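Local coordinates for protein putative sporulation-specific glycosylase YdhD (Bacillus subtilis subsp. subtilis str. 168, PDB 3CZ8) that probably hydrolyses glycosidic bonds of polysaccharides during sporulation and may bind chitin, this chain being its family 18 glycoside hydrolase domain, at residues 197-200 and 201-205. The protein carries 1 engineered substitution. Sequence-based numbering, arbitrary orientation.
Sequences PITE and IRRTI
Ile-201 makes the first i-to-i+4 bond of helix 198-208, its N donating at 3.2 Å to Pro-197 O, the carbonyl of the N-cap residue. Its CG1 lies 3.5 Å from that same Pro-197 O, and the side chain goes on to touch Lys-291 of helix 285-297. One step on, Arg-202 N bonds to Ile-198 O, and the two side chains run alongside each other, with Ile-198 CD1 3.9 Å from Arg-202 NH2. Bends at chi2 and chi3 fold the arginine back beside the isoleucine, while its NH1 forms a salt bridge with Glu-297. This is the opening turn of the helix in the beta-alpha-beta unit that links parallel strands 177-181 and 217-220 of the family 18 TIM barrel. Arg-203 reaches back over that turn: its N and, weakly, NH1 (3.1 Å) both donate to Thr-199 O, which sits at the guanidinium edge. Glu-200 OE2 is 3.8 Å from the same NH1 but well out of the guanidinium plane, a long salt bridge of charge alone. In Thr-204, chi1 of -59° sets OG1 beside the backbone N and anti to the carbonyl carbon, which turns the hydroxyl back along the helix to donate to Glu-200 O at 2.7 Å, while Thr-204 N bonds to that oxygen from the opposite face of the carbonyl plane. A valine here would probably leave Glu-200 O with just the backbone donor of this pair.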
# COMPACT_ATOMS: atom_id res chain seq x y z
N PRO A 197 -6.38 17.28 -11.04
CA PRO A 197 -6.36 17.82 -12.39
C PRO A 197 -5.20 18.79 -12.57
O PRO A 197 -4.91 19.57 -11.66
CB PRO A 197 -7.71 18.54 -12.50
CG PRO A 197 -8.14 18.81 -11.11
CD PRO A 197 -7.56 17.72 -10.27
N ILE A 198 -4.53 18.71 -13.72
CA ILE A 198 -3.31 19.48 -13.99
C ILE A 198 -3.59 20.99 -14.03
O ILE A 198 -2.69 21.80 -13.77
CB ILE A 198 -2.59 18.96 -15.27
CG1 ILE A 198 -1.07 19.15 -15.17
CG2 ILE A 198 -3.22 19.55 -16.55
CD1 ILE A 198 -0.52 20.33 -15.96
N THR A 199 -4.84 21.34 -14.32
CA THR A 199 -5.32 22.71 -14.33
C THR A 199 -5.29 23.31 -12.92
O THR A 199 -4.87 24.45 -12.73
CB THR A 199 -6.75 22.79 -14.93
OG1 THR A 199 -7.60 21.83 -14.29
CG2 THR A 199 -6.73 22.52 -16.42
N GLU A 200 -5.72 22.53 -11.93
CA GLU A 200 -5.72 23.01 -10.55
C GLU A 200 -4.33 22.97 -9.90
O GLU A 200 -4.04 23.74 -8.98
CB GLU A 200 -6.75 22.24 -9.71
CG GLU A 200 -8.20 22.44 -10.14
CD GLU A 200 -8.65 23.91 -10.13
OE1 GLU A 200 -8.41 24.62 -9.13
OE2 GLU A 200 -9.25 24.34 -11.14
N ILE A 201 -3.47 22.06 -10.37
CA ILE A 201 -2.07 21.98 -9.94
C ILE A 201 -1.32 23.22 -10.40
O ILE A 201 -0.55 23.81 -9.63
CB ILE A 201 -1.40 20.67 -10.47
CG1 ILE A 201 -1.97 19.44 -9.75
CG2 ILE A 201 0.13 20.69 -10.29
CD1 ILE A 201 -1.65 18.15 -10.44
N ARG A 202 -1.56 23.61 -11.66
CA ARG A 202 -1.05 24.85 -12.25
C ARG A 202 -1.38 26.06 -11.39
O ARG A 202 -0.49 26.82 -11.01
CB ARG A 202 -1.65 25.04 -13.65
CG ARG A 202 -1.30 26.35 -14.36
CD ARG A 202 -0.13 26.17 -15.31
NE ARG A 202 -0.42 25.16 -16.33
CZ ARG A 202 0.50 24.57 -17.08
NH1 ARG A 202 1.79 24.88 -16.94
NH2 ARG A 202 0.13 23.65 -17.97
N ARG A 203 -2.66 26.21 -11.06
CA ARG A 203 -3.16 27.29 -10.21
C ARG A 203 -2.55 27.27 -8.81
O ARG A 203 -2.22 28.32 -8.27
CB ARG A 203 -4.69 27.24 -10.11
CG ARG A 203 -5.42 27.82 -11.29
CD ARG A 203 -6.89 27.44 -11.25
NE ARG A 203 -7.64 27.97 -12.39
CZ ARG A 203 -7.76 27.36 -13.57
NH1 ARG A 203 -7.19 26.18 -13.78
NH2 ARG A 203 -8.46 27.93 -14.54
N THR A 204 -2.41 26.07 -8.23
CA THR A 204 -1.80 25.87 -6.91
C THR A 204 -0.35 26.35 -6.91
O THR A 204 0.05 27.10 -6.02
CB THR A 204 -1.88 24.39 -6.46
OG1 THR A 204 -3.25 23.98 -6.41
CG2 THR A 204 -1.26 24.20 -5.07
N ILE A 205 0.41 25.92 -7.92
CA ILE A 205 1.81 26.32 -8.09
C ILE A 205 1.93 27.84 -8.24
O ILE A 205 2.72 28.47 -7.53
CB ILE A 205 2.48 25.57 -9.28
CG1 ILE A 205 2.71 24.10 -8.93
CG2 ILE A 205 3.82 26.20 -9.64
CD1 ILE A 205 3.04 23.22 -10.13